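CcbJ (Streptomyces caelestis, PDB 4HGZ) probably transfers a methyl group from S-adenosyl-L-methionine to a nitrogen atom of its substrate, as expected of an N-methyltransferase. Local coordinates at residues P95-D98 / K99-K103; E148-D151 / C152-A156; K200-L204 / A205-S209; E249-D253 / F254-R258. All blocks are in the same frame, centred on the assembly; numbering follows the deposited sequence.

Interaction 1. Residues P95-D98 / K99-K103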
# COMPACT_ATOMS: atom_id res chain seq x y z
N PRO C 95 36.98 -12.94 15.49
CA PRO C 95 36.18 -13.43 16.61
C PRO C 95 35.29 -14.61 16.21
O PRO C 95 35.17 -15.58 16.96
CB PRO C 95 35.32 -12.21 16.99
CG PRO C 95 35.56 -11.17 15.92
CD PRO C 95 36.88 -11.48 15.32
N MET C 96 34.68 -14.54 15.03
CA MET C 96 33.89 -15.65 14.53
C MET C 96 34.73 -16.88 14.20
O MET C 96 34.37 -18.00 14.57
CB MET C 96 33.09 -15.23 13.30
CG MET C 96 31.73 -14.63 13.63
SD MET C 96 30.79 -14.25 12.15
CE MET C 96 29.21 -13.80 12.87
N LEU C 97 35.85 -16.70 13.50
CA LEU C 97 36.70 -17.83 13.18
C LEU C 97 37.24 -18.48 14.44
O LEU C 97 37.33 -19.71 14.54
CB LEU C 97 37.85 -17.41 12.27
CG LEU C 97 38.61 -18.58 11.67
CD1 LEU C 97 37.72 -19.29 10.68
CD2 LEU C 97 39.87 -18.10 10.99
N ASP C 98 37.61 -17.66 15.42
CA ASP C 98 38.09 -18.20 16.68
C ASP C 98 37.06 -19.16 17.24
O ASP C 98 37.40 -20.26 17.69
CB ASP C 98 38.42 -17.07 17.67
CG ASP C 98 39.78 -16.43 17.40
OD1 ASP C 98 40.58 -17.03 16.64
OD2 ASP C 98 40.05 -15.33 17.94
N LYS C 99 35.79 -18.76 17.21
CA LYS C 99 34.72 -19.60 17.74
C LYS C 99 34.56 -20.89 16.95
O LYS C 99 34.41 -21.96 17.53
CB LYS C 99 33.40 -18.85 17.76
CG LYS C 99 33.05 -18.27 19.10
CD LYS C 99 31.57 -18.37 19.36
CE LYS C 99 31.28 -18.54 20.85
NZ LYS C 99 29.90 -19.04 21.09
N LEU C 100 34.57 -20.80 15.63
CA LEU C 100 34.53 -21.99 14.82
C LEU C 100 35.63 -22.97 15.25
O LEU C 100 35.39 -24.17 15.34
CB LEU C 100 34.66 -21.64 13.34
CG LEU C 100 34.77 -22.86 12.42
CD1 LEU C 100 33.43 -23.52 12.30
CD2 LEU C 100 35.27 -22.48 11.05
N ARG C 101 36.82 -22.45 15.54
CA ARG C 101 37.94 -23.29 15.95
C ARG C 101 37.68 -23.96 17.28
O ARG C 101 38.01 -25.13 17.47
CB ARG C 101 39.21 -22.45 16.07
CG ARG C 101 39.85 -22.09 14.76
CD ARG C 101 41.34 -21.94 14.96
NE ARG C 101 42.02 -21.46 13.76
CZ ARG C 101 42.48 -20.22 13.64
NH1 ARG C 101 42.31 -19.36 14.63
NH2 ARG C 101 43.09 -19.85 12.53
N GLU C 102 37.09 -23.21 18.20
CA GLU C 102 36.77 -23.72 19.52
C GLU C 102 35.76 -24.86 19.41
O GLU C 102 35.99 -25.96 19.90
CB GLU C 102 36.22 -22.58 20.37
CG GLU C 102 36.22 -22.82 21.86
CD GLU C 102 35.78 -21.59 22.64
OE1 GLU C 102 35.55 -20.53 22.00
OE2 GLU C 102 35.66 -21.68 23.88
N LYS C 103 34.64 -24.58 18.75
CA LYS C 103 33.60 -25.58 18.53
C LYS C 103 34.14 -26.81 17.80
O LYS C 103 33.78 -27.95 18.12
CB LYS C 103 32.43 -24.97 17.77
CG LYS C 103 31.58 -24.04 18.62
CD LYS C 103 30.74 -23.08 17.79
CE LYS C 103 29.76 -23.82 16.90
NZ LYS C 103 28.80 -22.88 16.25
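Pro95 and Lys99 are joined through the main chain in the first turns of helix 94-106, the crossover helix of a beta-alpha-beta unit between strands 87-91 and 113-117 in the Rossmann-like fold of this methyltransferase. Lys99 N donates to Pro95 O at 3.2 Å. Proline fits so near the start of a helix, where its missing N-H costs no bond to a preceding turn. Met96 follows; its carbonyl O receives Leu100 N at 3.0 Å with a nearly straight N-H (168°), while its side chain points away from the next turn.

Leu97 carries the apolar part of the contact. Its O takes the N-H of Arg101, and its two methyls divide the work: CD1 meets Leu100 CD2 at 4.0 Å, whereas CD2 lies over one face of the Arg101 guanidinium, 4.0 Å from NH2. Leucine suits both positions, because Leu97 and Leu100 are buried against Pro115 of strand 113-117, and Leu100 also reaches Phe78 of helix 77-82. Leu97 is about 4 Å, side chain to side chain, from Glu91, which binds S-adenosyl-L-homocysteine in another structure of this protein; this chain lacks that ligand.

Asp98 lies on the exposed side and accepts Glu102 N at its backbone O. With CG beside its own backbone N (chi1 -80°), its carboxylate faces Arg101, the two planes 39° apart. OD1 stands near the guanidinium plane at its edge, in a salt bridge of 3.5 Å to Arg101 NH1.

Interaction 2. Residues E148-D151 / C152-A156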
# COMPACT_ATOMS: atom_id res chain seq x y z
N GLU C 148 33.31 -6.60 -7.84
CA GLU C 148 33.85 -7.45 -6.79
C GLU C 148 33.17 -8.81 -6.82
O GLU C 148 33.82 -9.83 -6.61
CB GLU C 148 33.70 -6.81 -5.40
CG GLU C 148 34.56 -5.57 -5.16
CD GLU C 148 33.84 -4.27 -5.53
OE1 GLU C 148 33.27 -4.16 -6.65
OE2 GLU C 148 33.85 -3.34 -4.70
N GLN C 149 31.87 -8.81 -7.10
CA GLN C 149 31.10 -10.06 -7.10
C GLN C 149 31.48 -10.95 -8.27
O GLN C 149 31.73 -12.15 -8.11
CB GLN C 149 29.59 -9.79 -7.05
CG GLN C 149 29.16 -9.21 -5.70
CD GLN C 149 27.74 -8.69 -5.69
OE1 GLN C 149 27.08 -8.57 -6.73
NE2 GLN C 149 27.27 -8.36 -4.50
N ILE C 150 31.56 -10.36 -9.45
CA ILE C 150 32.11 -11.07 -10.59
C ILE C 150 33.50 -11.66 -10.26
O ILE C 150 33.72 -12.86 -10.43
CB ILE C 150 32.21 -10.15 -11.80
CG1 ILE C 150 30.81 -9.70 -12.21
CG2 ILE C 150 32.94 -10.85 -12.94
CD1 ILE C 150 30.80 -8.81 -13.44
N ASP C 151 34.42 -10.84 -9.77
CA ASP C 151 35.75 -11.34 -9.40
C ASP C 151 35.63 -12.54 -8.48
O ASP C 151 36.30 -13.54 -8.67
CB ASP C 151 36.58 -10.26 -8.71
CG ASP C 151 37.00 -9.16 -9.66
OD1 ASP C 151 36.76 -9.30 -10.88
OD2 ASP C 151 37.58 -8.15 -9.19
N CYS C 152 34.76 -12.43 -7.48
CA CYS C 152 34.61 -13.51 -6.54
C CYS C 152 34.14 -14.78 -7.25
O CYS C 152 34.72 -15.87 -7.07
CB CYS C 152 33.62 -13.13 -5.44
SG CYS C 152 33.31 -14.46 -4.27
N MET C 153 33.12 -14.65 -8.08
CA MET C 153 32.62 -15.81 -8.82
C MET C 153 33.76 -16.44 -9.60
O MET C 153 33.88 -17.67 -9.67
CB MET C 153 31.46 -15.42 -9.75
CG MET C 153 30.32 -14.70 -9.03
SD MET C 153 28.93 -14.27 -10.09
CE MET C 153 28.00 -15.78 -9.97
N ARG C 154 34.61 -15.58 -10.17
CA ARG C 154 35.73 -16.05 -10.97
C ARG C 154 36.79 -16.81 -10.16
O ARG C 154 37.23 -17.87 -10.59
CB ARG C 154 36.35 -14.90 -11.76
CG ARG C 154 37.53 -15.32 -12.64
CD ARG C 154 37.73 -14.34 -13.79
NE ARG C 154 37.61 -12.94 -13.36
CZ ARG C 154 36.99 -11.98 -14.05
NH1 ARG C 154 36.41 -12.26 -15.21
NH2 ARG C 154 36.95 -10.75 -13.57
N GLN C 155 37.17 -16.30 -9.00
CA GLN C 155 38.11 -17.04 -8.15
C GLN C 155 37.54 -18.40 -7.80
O GLN C 155 38.26 -19.39 -7.71
CB GLN C 155 38.39 -16.31 -6.85
CG GLN C 155 38.98 -14.93 -6.98
CD GLN C 155 39.17 -14.31 -5.62
OE1 GLN C 155 38.73 -13.19 -5.36
NE2 GLN C 155 39.82 -15.05 -4.73
N ALA C 156 36.23 -18.43 -7.58
CA ALA C 156 35.57 -19.68 -7.21
C ALA C 156 35.60 -20.64 -8.38
O ALA C 156 35.80 -21.84 -8.20
CB ALA C 156 34.15 -19.42 -6.77
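Asp151 and Arg154, three residues apart on helix 146-159, form the ionic part of this contact. Their side chains run alongside each other in the same direction, and Arg154 NH2 gives Asp151 OD1 a salt bridge of 3.1 Å whose hydrogen bond is weak, bent to 134°. Arginine can make this reach because its chain kinks at chi3 (44°), turning the guanidinium back toward the carboxylate; the two planes remain 44° apart.

Apolar contact is added by Ile150, whose CG2 lies over one face of the same guanidinium, 4.1 Å from NH2. The branched isoleucine also packs on Met239 and Val242 of helix 233-242 and on Leu238 of a second subunit. Met153, flexible enough to fill an irregular surface, rests on Phe166 of strand 164-171.

Backbone bonds form the regular ladder: Cys152 N to Glu148 O, Met153 N to Gln149 O, Arg154 N to Ile150 O and Gln155 N to Asp151 O, each 2.9 Å.

The glutamines turn their amides to carbonyls of neighbouring segments, Gln149 NE2 to Arg229 O and Gln155 NE2 to Phe120 O. The helix is amphipathic, with Ile150, Cys152 and Met153 buried; the bent ion pair on its more exposed side probably contributes modestly, since solvent can compete for its charges.

Interaction 3. Residues K200-L204 / A205-S209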
# COMPACT_ATOMS: atom_id res chain seq x y z
N LYS C 200 18.04 1.00 5.09
CA LYS C 200 18.06 1.98 4.00
C LYS C 200 18.26 1.25 2.69
O LYS C 200 19.21 0.49 2.54
CB LYS C 200 19.16 3.01 4.18
CG LYS C 200 18.92 3.98 5.32
CD LYS C 200 20.17 4.80 5.61
CE LYS C 200 20.54 5.70 4.45
NZ LYS C 200 21.68 6.58 4.81
N HIS C 201 17.34 1.44 1.75
CA HIS C 201 17.40 0.72 0.50
C HIS C 201 17.53 1.71 -0.63
O HIS C 201 16.77 2.66 -0.71
CB HIS C 201 16.15 -0.14 0.31
CG HIS C 201 16.08 -0.83 -1.01
ND1 HIS C 201 14.93 -0.85 -1.78
CD2 HIS C 201 17.00 -1.52 -1.72
CE1 HIS C 201 15.15 -1.53 -2.89
NE2 HIS C 201 16.40 -1.94 -2.88
N ASP C 202 18.51 1.48 -1.50
CA ASP C 202 18.66 2.27 -2.70
C ASP C 202 18.52 1.34 -3.89
O ASP C 202 19.45 0.61 -4.23
CB ASP C 202 20.00 3.00 -2.71
CG ASP C 202 20.27 3.72 -4.01
OD1 ASP C 202 19.69 3.35 -5.05
OD2 ASP C 202 21.08 4.67 -3.99
N PRO C 203 17.35 1.38 -4.54
CA PRO C 203 17.01 0.45 -5.60
C PRO C 203 17.82 0.72 -6.87
O PRO C 203 17.88 -0.13 -7.76
CB PRO C 203 15.52 0.76 -5.84
CG PRO C 203 15.41 2.21 -5.55
CD PRO C 203 16.36 2.46 -4.39
N LEU C 204 18.43 1.89 -6.96
CA LEU C 204 19.29 2.21 -8.11
C LEU C 204 20.67 1.57 -7.96
O LEU C 204 21.11 0.82 -8.83
CB LEU C 204 19.40 3.72 -8.31
CG LEU C 204 20.09 4.15 -9.60
CD1 LEU C 204 19.67 3.26 -10.75
CD2 LEU C 204 19.79 5.60 -9.92
N ALA C 205 21.34 1.83 -6.84
CA ALA C 205 22.63 1.18 -6.57
C ALA C 205 22.45 -0.28 -6.17
O ALA C 205 23.41 -1.03 -6.10
CB ALA C 205 23.36 1.91 -5.48
N GLN C 206 21.20 -0.67 -5.88
CA GLN C 206 20.88 -2.01 -5.40
C GLN C 206 21.60 -2.36 -4.10
O GLN C 206 22.12 -3.46 -3.94
CB GLN C 206 21.14 -3.04 -6.50
CG GLN C 206 20.34 -2.72 -7.75
CD GLN C 206 20.62 -3.67 -8.90
OE1 GLN C 206 20.27 -3.39 -10.04
NE2 GLN C 206 21.26 -4.80 -8.60
N THR C 207 21.59 -1.43 -3.17
CA THR C 207 22.21 -1.67 -1.88
C THR C 207 21.19 -1.71 -0.77
O THR C 207 20.12 -1.09 -0.86
CB THR C 207 23.20 -0.56 -1.52
OG1 THR C 207 22.55 0.72 -1.63
CG2 THR C 207 24.39 -0.59 -2.45
N LEU C 208 21.54 -2.44 0.28
CA LEU C 208 20.84 -2.36 1.56
C LEU C 208 21.86 -2.07 2.64
O LEU C 208 22.93 -2.69 2.70
CB LEU C 208 20.14 -3.67 1.89
CG LEU C 208 18.91 -4.00 1.08
CD1 LEU C 208 18.69 -5.50 1.16
CD2 LEU C 208 17.72 -3.21 1.62
N SER C 209 21.53 -1.13 3.50
CA SER C 209 22.34 -0.82 4.66
C SER C 209 21.39 -0.82 5.86
O SER C 209 20.42 -0.07 5.90
CB SER C 209 23.01 0.53 4.48
OG SER C 209 23.67 0.93 5.67
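Asp202 OD1 is gripped by two backbone N-H groups of the turn that follows it: Ala205 N at 2.9 Å, from above the carboxylate plane, and Leu204 N at 2.7 Å in a weak, bent bond. With CG anti to the Asp202 nitrogen (chi1 174°), the short side chain folds over the start of the turn, a task for which aspartate has the right length. The carbonyl of the same residue is shared too: Asp202 O accepts Thr207 N at 3.1 Å and, weakly, Gln206 N. Two residues facing one make a G1 beta bulge, with Gln206 in the left-handed helical region (phi 59°) that glycine often occupies there. Pro203, whose ring fixes phi near -70°, suits the entry to the turn.

Beyond the bulge the two strands pair as an antiparallel hairpin. Asp202 N donates to Thr207 O, and Lys200 and Ser209 form a hydrogen-bonded pair, Lys200 N meeting Ser209 O at 2.7 Å and Ser209 N meeting Lys200 O at 3.0 Å. Between this pair and Asp202-Thr207, His201 and Leu208 form a non-hydrogen-bonded pair. Leu208 CD2 crosses to His201 CB at 3.7 Å, and Thr207 O stands at the edge of the imidazole, 3.3 Å from CD2. Both ring nitrogens are engaged, ND1 by Ala179 O and NE2 by Tyr230 OH.

Neighbouring copies adjoin the hairpin: Leu204 packs on Phe259 of a second subunit, and Lys200 NZ forms a salt bridge with Glu188 of a third. Within its own chain it forms the middle of a four-stranded antiparallel sheet, strand 193-202 flanked by 181-189 and strand 207-216 by 221-229.

Interaction 4. Residues E249-D253 / F254-R258. With SO4 (sulfate ion), chain T; SO4 (sulfate ion), chain S.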
# COMPACT_ATOMS: atom_id res chain seq x y z
N GLU C 249 21.05 -24.93 -12.42
CA GLU C 249 19.76 -25.06 -11.76
C GLU C 249 19.50 -23.97 -10.74
O GLU C 249 20.43 -23.42 -10.14
CB GLU C 249 19.60 -26.44 -11.13
CG GLU C 249 20.68 -26.80 -10.13
CD GLU C 249 20.65 -28.27 -9.73
OE1 GLU C 249 20.43 -28.56 -8.54
OE2 GLU C 249 20.86 -29.13 -10.61
N ARG C 250 18.23 -23.64 -10.55
CA ARG C 250 17.83 -22.66 -9.56
C ARG C 250 16.61 -23.15 -8.79
O ARG C 250 15.63 -23.58 -9.39
CB ARG C 250 17.50 -21.32 -10.21
CG ARG C 250 17.88 -20.16 -9.32
CD ARG C 250 17.26 -18.86 -9.73
NE ARG C 250 17.65 -18.45 -11.07
CZ ARG C 250 18.83 -17.93 -11.37
NH1 ARG C 250 19.75 -17.77 -10.44
NH2 ARG C 250 19.09 -17.57 -12.62
N HIS C 251 16.68 -23.07 -7.47
CA HIS C 251 15.55 -23.41 -6.62
C HIS C 251 15.24 -22.23 -5.70
O HIS C 251 15.95 -21.22 -5.69
CB HIS C 251 15.88 -24.64 -5.76
CG HIS C 251 16.61 -25.71 -6.49
ND1 HIS C 251 15.97 -26.76 -7.11
CD2 HIS C 251 17.94 -25.90 -6.70
CE1 HIS C 251 16.87 -27.55 -7.67
NE2 HIS C 251 18.07 -27.05 -7.44
N ALA C 252 14.18 -22.37 -4.92
CA ALA C 252 13.78 -21.34 -3.97
C ALA C 252 14.55 -21.51 -2.68
O ALA C 252 14.62 -20.59 -1.87
CB ALA C 252 12.28 -21.44 -3.69
N ASP C 253 15.11 -22.69 -2.48
CA ASP C 253 15.66 -23.02 -1.18
C ASP C 253 16.40 -24.36 -1.26
O ASP C 253 16.39 -25.01 -2.30
CB ASP C 253 14.55 -23.08 -0.15
CG ASP C 253 13.64 -24.28 -0.34
OD1 ASP C 253 13.98 -25.15 -1.18
OD2 ASP C 253 12.60 -24.36 0.35
N PHE C 254 17.04 -24.77 -0.17
CA PHE C 254 17.91 -25.94 -0.27
C PHE C 254 17.18 -27.28 -0.38
O PHE C 254 17.82 -28.31 -0.54
CB PHE C 254 18.94 -25.99 0.86
CG PHE C 254 20.06 -25.01 0.68
CD1 PHE C 254 20.90 -25.10 -0.42
CD2 PHE C 254 20.26 -23.99 1.59
CE1 PHE C 254 21.93 -24.19 -0.61
CE2 PHE C 254 21.29 -23.08 1.42
CZ PHE C 254 22.13 -23.19 0.32
N GLU C 255 15.85 -27.26 -0.29
CA GLU C 255 15.11 -28.51 -0.46
C GLU C 255 14.54 -28.60 -1.87
O GLU C 255 13.73 -29.46 -2.17
CB GLU C 255 14.01 -28.66 0.59
CG GLU C 255 14.47 -28.40 2.02
CD GLU C 255 13.44 -28.84 3.05
OE1 GLU C 255 13.22 -30.06 3.17
OE2 GLU C 255 12.85 -27.97 3.73
N ARG C 256 14.98 -27.70 -2.74
CA ARG C 256 14.68 -27.84 -4.15
C ARG C 256 13.25 -27.49 -4.53
O ARG C 256 12.75 -27.93 -5.57
CB ARG C 256 15.03 -29.25 -4.63
CG ARG C 256 16.50 -29.57 -4.47
CD ARG C 256 16.92 -30.82 -5.22
NE ARG C 256 18.39 -30.91 -5.24
CZ ARG C 256 19.13 -31.26 -4.19
NH1 ARG C 256 18.55 -31.56 -3.02
NH2 ARG C 256 20.46 -31.31 -4.30
N ARG C 257 12.59 -26.68 -3.70
CA ARG C 257 11.25 -26.22 -4.05
C ARG C 257 11.33 -25.34 -5.27
O ARG C 257 12.35 -24.69 -5.50
CB ARG C 257 10.64 -25.45 -2.89
CG ARG C 257 10.43 -26.28 -1.67
CD ARG C 257 9.67 -25.54 -0.64
NE ARG C 257 9.15 -26.49 0.34
CZ ARG C 257 9.78 -26.83 1.45
NH1 ARG C 257 10.96 -26.30 1.72
NH2 ARG C 257 9.23 -27.71 2.27
N ARG C 258 10.25 -25.32 -6.04
CA ARG C 258 10.18 -24.52 -7.25
C ARG C 258 10.46 -23.03 -6.97
O ARG C 258 9.89 -22.44 -6.06
CB ARG C 258 8.81 -24.69 -7.91
CG ARG C 258 8.82 -24.56 -9.43
CD ARG C 258 7.42 -24.33 -9.98
NE ARG C 258 7.05 -22.92 -9.94
CZ ARG C 258 5.85 -22.44 -10.27
NH1 ARG C 258 4.89 -23.27 -10.66
NH2 ARG C 258 5.60 -21.14 -10.20
S SO4 T . 6.20 -28.72 0.68
O1 SO4 T . 5.25 -29.82 0.50
O2 SO4 T . 5.47 -27.45 0.71
O3 SO4 T . 6.95 -28.93 1.92
O4 SO4 T . 7.12 -28.68 -0.45
S SO4 S . 7.23 -27.51 -5.48
O1 SO4 S . 6.22 -28.48 -5.08
O2 SO4 S . 6.80 -26.85 -6.72
O3 SO4 S . 7.38 -26.50 -4.43
O4 SO4 S . 8.48 -28.21 -5.72
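Asp253 opens a type I beta turn that ends at Arg256, just after strand 245-251, and its carboxylate ties the turn together. The tight part centres on OD1, which accepts Glu255 N at 3.0 Å and Arg257 N at 3.3 Å from opposite faces of its plane. CG sits between the backbone N and the carbonyl carbon (chi1 71°), which tucks the carboxylate back over the turn; aspartate is short enough to do so. Arg256 N closes the turn on Asp253 O at 3.1 Å, and Ala252 N donates to Arg257 O at 3.0 Å, joining the chain on the two sides of the turn, the small alanine fitting close to the returning chain. Beside it the His251 ring is covered on one face by Arg256 CG, a CH-pi contact 4.0 Å from the ring centroid. Histidine supplies both that flat face and a donor: NE2 binds Glu249 OE1 at 3.0 Å in the ring plane. Phe254 turns inward, its ring meeting Phe56 of helix 50-61.

The outer, exposed side is held by charges rather than by packing, and is rich in arginine. Arg257 stretches from CG to NE across the carboxylate of Asp253, their planes 76° apart, and its NH1 serves two acids: Asp253 OD2 at 2.9 Å, lying in the guanidinium plane, and Glu255 OE2. Two sulfates, probably from the crystallisation liquor, lie here, also hydrogen-bonded by Arg257 NE and Arg258 N of a fourth subunit. One takes a weak bond from Arg258 N of this chain. To the other, Arg257 NE of this chain donates at O4, 3.1 Å away, and Arg257 NH2 hydrogen-bonds to its O3.

How the interactions relate
The four contacts follow one another along the chain without touching. Interactions 1 and 2 belong to helices of the methyltransferase domain, their centres 26 Å apart. Each approaches a different part of the pocket that holds S-adenosyl-L-homocysteine in another structure of this protein and lacks it here: interaction 1 through Leu97, interaction 2 through Gln155, about 4 Å, side chain to side chain, from Phe120. Interaction 4 is on the opposite side of the chain's centre from interaction 1, yet its Phe254 side chain comes about 6 Å from that of Arg75, another pocket residue. Interaction 3, in the separate antiparallel sheet, is remote from the annotated sites but approaches interaction 2 to about 7 Å between nearest atoms.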